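PDB 3R2I: exotoxin 5 from Staphylococcus aureus subsp. aureus COL, which is of unknown function but belongs to the secreted staphylococcal superantigen-like proteins, which as a family probably act against host immune defences. Local coordinates for residues Glu69-Pro74 with Asp119-Pro124. Sequence-based numbering, arbitrary orientation.
Sequences EESFEP and DVFAVP
Phe72 and Ala122 form a single antiparallel beta bridge in the OB-fold domain, a hydrogen-bonded pair through which the loop leaving helix 57-68 runs against the end of strand 118-120 and the residues after it. Two backbone bonds make the pair. Ala122 N gives an almost straight one to Phe72 O (2.8 Å, 176° at the hydrogen), and Phe72 N returns a more bent one to Ala122 O (148°), which it meets in the carbonyl plane. Two residues further on, Val120 N is bonded to Pro74 O at 3.0 Å. Pro74 N has no hydrogen to give back to Val120 O; that oxygen instead receives a CA-H...O contact from Glu73 CA (3.4 Å).

Apolar packing on one side of the bridge is made by the CB atoms of Phe72 and Ala122 and by Pro74 CG against Val120 CB, and strand 97-103 adjoins it through Phe99, which touches Pro74 and Ala122. On the other side lies the Phe121 ring. With its CG anti to the backbone N (chi1 180°), the ring lies alongside the loop, where Ser71 CB approaches CZ obliquely at 3.6 Å and Glu73 CG reaches the edge near CD1. The extended Glu73 chain carries OE2 into the ring plane at that edge, and the same oxygen forms a salt bridge with Lys188 of helix 182-197, tying the loop to the beta-grasp domain. At the far end, the bent Glu69 chain crosses the Pro124 ring, CG to CG at 3.3 Å.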
loop_
_atom_site.group_PDB
_atom_site.type_symbol
_atom_site.label_atom_id
_atom_site.label_comp_id
_atom_site.label_asym_id
_atom_site.label_seq_id
_atom_site.Cartn_x
_atom_site.Cartn_y
_atom_site.Cartn_z
ATOM N N GLU A 69 1.355 11.518 -1.769
ATOM C CA GLU A 69 2.348 11.385 -2.810
ATOM C C GLU A 69 1.859 10.517 -3.977
ATOM O O GLU A 69 0.954 9.706 -3.835
ATOM C CB GLU A 69 3.622 10.800 -2.186
ATOM C CG GLU A 69 4.850 10.857 -3.070
ATOM C CD GLU A 69 5.321 12.270 -3.344
ATOM O OE1 GLU A 69 5.374 13.078 -2.385
ATOM O OE2 GLU A 69 5.680 12.554 -4.507
ATOM N N GLU A 70 2.460 10.698 -5.140
ATOM C CA GLU A 70 2.103 9.902 -6.309
ATOM C C GLU A 70 2.776 8.540 -6.185
ATOM O O GLU A 70 3.907 8.424 -5.707
ATOM C CB GLU A 70 2.541 10.582 -7.617
ATOM C CG GLU A 70 2.094 9.841 -8.905
ATOM C CD GLU A 70 2.528 10.553 -10.199
ATOM O OE1 GLU A 70 3.304 11.542 -10.139
ATOM O OE2 GLU A 70 2.085 10.120 -11.285
ATOM N N SER A 71 2.057 7.513 -6.586
ATOM C CA SER A 71 2.528 6.150 -6.536
ATOM C C SER A 71 2.819 5.637 -7.947
ATOM O O SER A 71 2.508 6.293 -8.962
ATOM C CB SER A 71 1.487 5.284 -5.850
ATOM O OG SER A 71 0.265 5.332 -6.544
ATOM N N PHE A 72 3.442 4.469 -7.990
ATOM C CA PHE A 72 3.853 3.862 -9.235
ATOM C C PHE A 72 3.617 2.359 -9.150
ATOM O O PHE A 72 3.740 1.757 -8.065
ATOM C CB PHE A 72 5.340 4.166 -9.491
ATOM C CG PHE A 72 5.671 5.652 -9.501
ATOM C CD1 PHE A 72 6.101 6.293 -8.346
ATOM C CD2 PHE A 72 5.528 6.396 -10.638
ATOM C CE1 PHE A 72 6.369 7.653 -8.329
ATOM C CE2 PHE A 72 5.809 7.759 -10.635
ATOM C CZ PHE A 72 6.229 8.377 -9.473
ATOM N N GLU A 73 3.297 1.777 -10.302
ATOM C CA GLU A 73 2.972 0.347 -10.437
ATOM C C GLU A 73 3.716 -0.370 -11.570
ATOM O O GLU A 73 3.103 -0.913 -12.455
ATOM C CB GLU A 73 1.456 0.197 -10.633
ATOM C CG GLU A 73 0.698 0.681 -9.396
ATOM C CD GLU A 73 -0.818 0.646 -9.530
ATOM O OE1 GLU A 73 -1.360 -0.281 -10.177
ATOM O OE2 GLU A 73 -1.461 1.537 -8.940
ATOM N N PRO A 74 5.048 -0.361 -11.534
ATOM C CA PRO A 74 5.796 -1.034 -12.573
ATOM C C PRO A 74 5.486 -2.528 -12.465
ATOM O O PRO A 74 5.312 -3.054 -11.370
ATOM C CB PRO A 74 7.244 -0.711 -12.211
ATOM C CG PRO A 74 7.205 -0.420 -10.739
ATOM C CD PRO A 74 5.936 0.294 -10.565
ATOM N N ASP A 119 5.744 -7.712 -9.714
ATOM C CA ASP A 119 5.059 -6.433 -9.776
ATOM C C ASP A 119 5.465 -5.671 -8.545
ATOM O O ASP A 119 5.635 -6.266 -7.479
ATOM C CB ASP A 119 3.542 -6.574 -9.724
ATOM C CG ASP A 119 2.949 -7.087 -11.006
ATOM O OD1 ASP A 119 3.650 -7.144 -12.037
ATOM O OD2 ASP A 119 1.753 -7.436 -10.968
ATOM N N VAL A 120 5.551 -4.349 -8.666
ATOM C CA VAL A 120 5.923 -3.524 -7.536
ATOM C C VAL A 120 5.033 -2.304 -7.383
ATOM O O VAL A 120 4.766 -1.609 -8.344
ATOM C CB VAL A 120 7.429 -3.087 -7.609
ATOM C CG1 VAL A 120 7.725 -2.051 -6.597
ATOM C CG2 VAL A 120 8.376 -4.336 -7.404
ATOM N N PHE A 121 4.530 -2.097 -6.164
ATOM C CA PHE A 121 3.745 -0.927 -5.857
ATOM C C PHE A 121 4.723 -0.055 -5.115
ATOM O O PHE A 121 5.192 -0.398 -4.033
ATOM C CB PHE A 121 2.522 -1.206 -5.014
ATOM C CG PHE A 121 1.735 0.037 -4.708
ATOM C CD1 PHE A 121 0.905 0.588 -5.655
ATOM C CD2 PHE A 121 1.832 0.654 -3.489
ATOM C CE1 PHE A 121 0.198 1.747 -5.387
ATOM C CE2 PHE A 121 1.110 1.794 -3.220
ATOM C CZ PHE A 121 0.304 2.340 -4.167
ATOM N N ALA A 122 5.022 1.085 -5.691
ATOM C CA ALA A 122 6.058 1.952 -5.122
ATOM C C ALA A 122 5.545 3.277 -4.652
ATOM O O ALA A 122 4.719 3.918 -5.303
ATOM C CB ALA A 122 7.180 2.160 -6.145
ATOM N N VAL A 123 5.991 3.639 -3.463
ATOM C CA VAL A 123 5.646 4.909 -2.855
ATOM C C VAL A 123 6.981 5.441 -2.391
ATOM O O VAL A 123 7.729 4.734 -1.739
ATOM C CB VAL A 123 4.793 4.725 -1.631
ATOM C CG1 VAL A 123 4.636 6.096 -0.917
ATOM C CG2 VAL A 123 3.466 4.102 -2.017
ATOM N N PRO A 124 7.288 6.690 -2.688
ATOM C CA PRO A 124 8.615 7.079 -2.248
ATOM C C PRO A 124 8.778 7.435 -0.795
ATOM O O PRO A 124 7.962 8.159 -0.238
ATOM C CB PRO A 124 8.883 8.361 -3.062
ATOM C CG PRO A 124 7.528 8.875 -3.403
ATOM C CD PRO A 124 6.699 7.665 -3.625
#